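Local coordinates for protein hydrolase, haloacid dehalogenase-like family (Chlorobaculum tepidum, PDB 2HCF) that is probably a magnesium-dependent hydrolase of the haloacid dehalogenase-like family, its substrate not established, at residues A[3-15]-A[164-178]. Numbering follows the deposited sequence.
Sequences SRTLVLFDIDGTL and TGANYSPSQIVIIGD. With MG (magnesium ion), chain B.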
# COMPACT_ATOMS: atom_id res chain seq x y z
N SER A 3 -2.60 -24.01 7.71
CA SER A 3 -1.58 -24.20 6.63
C SER A 3 -1.63 -23.12 5.52
O SER A 3 -0.61 -22.48 5.25
CB SER A 3 -1.69 -25.60 6.03
OG SER A 3 -0.82 -25.73 4.91
N ARG A 4 -2.78 -22.90 4.87
CA ARG A 4 -2.85 -21.89 3.81
C ARG A 4 -2.67 -20.50 4.43
O ARG A 4 -3.42 -20.16 5.35
CB ARG A 4 -4.17 -21.95 3.05
CG ARG A 4 -4.27 -23.11 2.05
CD ARG A 4 -5.44 -22.95 1.08
NE ARG A 4 -6.69 -23.55 1.56
CZ ARG A 4 -7.88 -23.43 0.95
NH1 ARG A 4 -8.01 -22.71 -0.16
NH2 ARG A 4 -8.95 -24.01 1.46
N THR A 5 -1.69 -19.73 3.93
CA THR A 5 -1.37 -18.37 4.44
C THR A 5 -1.69 -17.25 3.45
O THR A 5 -1.41 -17.36 2.26
CB THR A 5 0.09 -18.29 4.83
OG1 THR A 5 0.32 -19.18 5.93
CG2 THR A 5 0.49 -16.88 5.27
N LEU A 6 -2.27 -16.18 4.00
CA LEU A 6 -2.64 -14.98 3.26
C LEU A 6 -1.61 -13.91 3.60
O LEU A 6 -1.45 -13.53 4.77
CB LEU A 6 -4.06 -14.51 3.65
CG LEU A 6 -4.51 -13.16 3.07
CD1 LEU A 6 -4.47 -13.20 1.57
CD2 LEU A 6 -5.88 -12.71 3.50
N VAL A 7 -0.91 -13.43 2.57
CA VAL A 7 0.12 -12.45 2.76
C VAL A 7 -0.18 -11.16 1.97
O VAL A 7 -0.20 -11.16 0.73
CB VAL A 7 1.50 -13.01 2.33
CG1 VAL A 7 2.60 -12.06 2.76
CG2 VAL A 7 1.73 -14.39 2.94
N LEU A 8 -0.34 -10.07 2.70
CA LEU A 8 -0.77 -8.79 2.15
C LEU A 8 0.35 -7.76 2.30
O LEU A 8 0.86 -7.51 3.39
CB LEU A 8 -2.05 -8.33 2.85
CG LEU A 8 -3.27 -9.26 2.76
CD1 LEU A 8 -4.36 -8.76 3.67
CD2 LEU A 8 -3.77 -9.40 1.33
N PHE A 9 0.73 -7.16 1.18
CA PHE A 9 1.85 -6.22 1.08
C PHE A 9 1.35 -4.82 0.74
O PHE A 9 0.53 -4.63 -0.21
CB PHE A 9 2.76 -6.62 -0.09
CG PHE A 9 3.77 -7.70 0.23
CD1 PHE A 9 5.02 -7.37 0.75
CD2 PHE A 9 3.52 -9.04 -0.08
CE1 PHE A 9 5.97 -8.35 1.01
CE2 PHE A 9 4.45 -10.02 0.19
CZ PHE A 9 5.68 -9.66 0.73
N ASP A 10 1.86 -3.87 1.51
CA ASP A 10 1.91 -2.45 1.15
C ASP A 10 2.88 -2.22 -0.02
O ASP A 10 3.74 -3.03 -0.23
CB ASP A 10 2.40 -1.69 2.38
CG ASP A 10 2.50 -0.20 2.15
OD1 ASP A 10 1.43 0.38 1.87
OD2 ASP A 10 3.62 0.36 2.28
N ILE A 11 2.71 -1.14 -0.79
CA ILE A 11 3.59 -0.80 -1.92
C ILE A 11 4.71 0.19 -1.51
O ILE A 11 5.89 -0.22 -1.37
CB ILE A 11 2.76 -0.28 -3.11
CG1 ILE A 11 1.69 -1.33 -3.50
CG2 ILE A 11 3.67 0.07 -4.29
CD1 ILE A 11 0.87 -0.96 -4.70
N ASP A 12 4.36 1.46 -1.27
CA ASP A 12 5.37 2.52 -1.11
C ASP A 12 6.11 2.40 0.20
O ASP A 12 5.48 2.26 1.27
CB ASP A 12 4.74 3.91 -1.24
CG ASP A 12 4.07 4.11 -2.62
OD1 ASP A 12 2.98 3.55 -2.81
OD2 ASP A 12 4.64 4.77 -3.49
N GLY A 13 7.44 2.38 0.09
CA GLY A 13 8.33 2.20 1.26
C GLY A 13 8.45 0.77 1.79
O GLY A 13 9.09 0.56 2.83
N THR A 14 7.82 -0.19 1.09
CA THR A 14 7.83 -1.61 1.40
C THR A 14 8.33 -2.43 0.21
O THR A 14 9.30 -3.18 0.33
CB THR A 14 6.42 -2.08 1.78
OG1 THR A 14 5.94 -1.33 2.92
CG2 THR A 14 6.40 -3.55 2.14
N LEU A 15 7.66 -2.29 -0.92
CA LEU A 15 8.16 -2.94 -2.16
C LEU A 15 9.02 -2.04 -3.02
O LEU A 15 9.94 -2.48 -3.69
CB LEU A 15 6.98 -3.42 -2.99
CG LEU A 15 6.01 -4.40 -2.32
CD1 LEU A 15 4.81 -4.66 -3.26
CD2 LEU A 15 6.74 -5.70 -2.01
N THR A 164 -10.49 -18.29 -2.74
CA THR A 164 -9.89 -19.58 -2.44
C THR A 164 -10.83 -20.53 -1.68
O THR A 164 -10.61 -21.73 -1.67
CB THR A 164 -8.61 -19.44 -1.60
OG1 THR A 164 -8.94 -18.87 -0.33
CG2 THR A 164 -7.56 -18.58 -2.28
N GLY A 165 -11.86 -19.99 -1.03
CA GLY A 165 -12.67 -20.76 -0.10
C GLY A 165 -11.97 -21.01 1.22
O GLY A 165 -12.48 -21.72 2.09
N ALA A 166 -10.79 -20.43 1.40
CA ALA A 166 -10.04 -20.57 2.64
C ALA A 166 -10.61 -19.64 3.69
O ALA A 166 -10.79 -18.46 3.44
CB ALA A 166 -8.55 -20.25 2.39
N ASN A 167 -10.84 -20.15 4.89
CA ASN A 167 -11.27 -19.32 6.00
C ASN A 167 -10.04 -19.02 6.85
O ASN A 167 -9.80 -19.71 7.85
CB ASN A 167 -12.35 -20.04 6.83
CG ASN A 167 -12.95 -19.16 7.92
OD1 ASN A 167 -13.65 -18.18 7.64
ND2 ASN A 167 -12.68 -19.52 9.18
N TYR A 168 -9.24 -18.04 6.43
CA TYR A 168 -7.96 -17.76 7.10
C TYR A 168 -8.20 -17.36 8.53
O TYR A 168 -9.02 -16.49 8.78
CB TYR A 168 -7.20 -16.63 6.39
CG TYR A 168 -6.84 -16.99 4.97
CD1 TYR A 168 -5.72 -17.76 4.70
CD2 TYR A 168 -7.64 -16.60 3.92
CE1 TYR A 168 -5.40 -18.13 3.40
CE2 TYR A 168 -7.34 -16.95 2.62
CZ TYR A 168 -6.22 -17.71 2.36
OH TYR A 168 -5.94 -18.04 1.05
N SER A 169 -7.51 -18.02 9.46
CA SER A 169 -7.54 -17.61 10.86
C SER A 169 -6.51 -16.51 11.08
O SER A 169 -5.61 -16.33 10.25
CB SER A 169 -7.25 -18.81 11.77
OG SER A 169 -5.86 -19.04 11.87
N PRO A 170 -6.60 -15.77 12.20
CA PRO A 170 -5.69 -14.66 12.45
C PRO A 170 -4.20 -15.01 12.27
O PRO A 170 -3.47 -14.24 11.64
CB PRO A 170 -6.00 -14.28 13.90
CG PRO A 170 -7.42 -14.66 14.07
CD PRO A 170 -7.55 -15.95 13.32
N SER A 171 -3.76 -16.17 12.76
CA SER A 171 -2.35 -16.55 12.67
C SER A 171 -1.95 -16.90 11.27
O SER A 171 -0.76 -17.02 11.01
CB SER A 171 -2.04 -17.76 13.54
OG SER A 171 -2.86 -18.87 13.19
N GLN A 172 -2.94 -17.11 10.40
CA GLN A 172 -2.69 -17.36 8.96
C GLN A 172 -2.69 -16.11 8.07
O GLN A 172 -2.52 -16.20 6.87
CB GLN A 172 -3.73 -18.35 8.43
CG GLN A 172 -3.57 -19.75 8.93
CD GLN A 172 -4.75 -20.65 8.57
OE1 GLN A 172 -5.87 -20.19 8.38
NE2 GLN A 172 -4.50 -21.94 8.50
N ILE A 173 -2.88 -14.94 8.66
CA ILE A 173 -2.92 -13.69 7.91
C ILE A 173 -1.72 -12.83 8.28
O ILE A 173 -1.47 -12.57 9.45
CB ILE A 173 -4.21 -12.88 8.19
CG1 ILE A 173 -5.46 -13.76 7.96
CG2 ILE A 173 -4.23 -11.60 7.30
CD1 ILE A 173 -6.73 -13.19 8.63
N VAL A 174 -0.98 -12.40 7.26
CA VAL A 174 0.24 -11.62 7.45
C VAL A 174 0.11 -10.31 6.67
O VAL A 174 -0.15 -10.31 5.45
CB VAL A 174 1.49 -12.42 6.98
CG1 VAL A 174 2.75 -11.60 7.15
CG2 VAL A 174 1.60 -13.72 7.75
N ILE A 175 0.27 -9.21 7.39
CA ILE A 175 0.18 -7.90 6.81
C ILE A 175 1.51 -7.18 6.92
O ILE A 175 2.03 -6.99 8.02
CB ILE A 175 -0.95 -7.12 7.45
CG1 ILE A 175 -2.27 -7.62 6.86
CG2 ILE A 175 -0.83 -5.64 7.18
CD1 ILE A 175 -3.48 -7.32 7.70
N ILE A 176 2.05 -6.78 5.77
CA ILE A 176 3.41 -6.25 5.69
C ILE A 176 3.43 -4.79 5.22
O ILE A 176 2.87 -4.46 4.15
CB ILE A 176 4.27 -7.13 4.75
CG1 ILE A 176 4.31 -8.57 5.26
CG2 ILE A 176 5.68 -6.56 4.60
CD1 ILE A 176 4.69 -9.61 4.21
N GLY A 177 4.15 -3.96 5.97
CA GLY A 177 4.39 -2.56 5.61
C GLY A 177 5.45 -1.83 6.42
O GLY A 177 6.09 -2.42 7.28
N ASP A 178 5.57 -0.53 6.17
CA ASP A 178 6.67 0.31 6.66
C ASP A 178 6.31 1.44 7.63
O ASP A 178 7.21 2.21 7.98
CB ASP A 178 7.41 0.90 5.46
CG ASP A 178 6.57 1.97 4.71
OD1 ASP A 178 5.48 1.59 4.23
OD2 ASP A 178 7.03 3.16 4.60
MG MG B . 4.05 2.27 2.86
O HOH W 1 -11.35 -24.18 -0.18
O HOH W 2 -6.62 -21.25 5.83
O HOH W 3 -3.69 -19.02 0.93
O HOH W 4 2.56 3.19 1.65
O HOH W 5 4.96 4.28 3.27
O HOH W 6 2.50 2.15 4.23
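Asp10 and Asp178 meet at a magnesium ion, Asp10 OD2 at 2.0 Å from the metal and Asp178 OD1 at 2.1 Å, their carboxylate planes only 18° apart. Asp12 contributes its backbone O, and three waters complete six ligands. Thr14 OG1 donates to the anti lone pair of Asp10 OD2, so this oxygen serves hydroxyl and metal together and the carboxylate is held against turning; Arg149 pairs with its other oxygen. Gly13 has positive phi, and a CB there would run into Asp178 OD2.

Behind the site, strands 5-9 and 173-177 run parallel, joined by five backbone hydrogen bonds from Leu6 N to Gln172 O (2.9 Å) through Asp10 N to Ile176 O. At the far end Arg4 NH1 donates to Thr164 O (3.2 Å) from above the carbonyl plane, while Ala166 CB sits over the centre of the guanidinium. Gln172 packs CB, CG and CD against Arg4 O, and its OE1 accepts from Ser169 N (2.9 Å). An alanine in its place would lack OE1 and is likely to leave Ser169 N without its mate and Arg4 O less covered.

Packing follows on both faces of the sheet. Leu6 CB stands over the centre of the Tyr168 ring, 3.8 Å from the centroid, with Ala166 CB on the opposite face. Leu8 lies beside Ile175, and helix 152-164 covers this side. On the other face, Ile176 CG1 is anti to its carbonyl carbon (chi1 -59°), which carries CD1 over the Phe9 ring and to 3.5 Å from Val7 CG1. Adjacent central strands of a Rossmann-like sheet, with the DxDxT aspartates after the first strand and Asp178 after the second gathered on magnesium at the C-terminal ends, are the hallmark of the HAD active site.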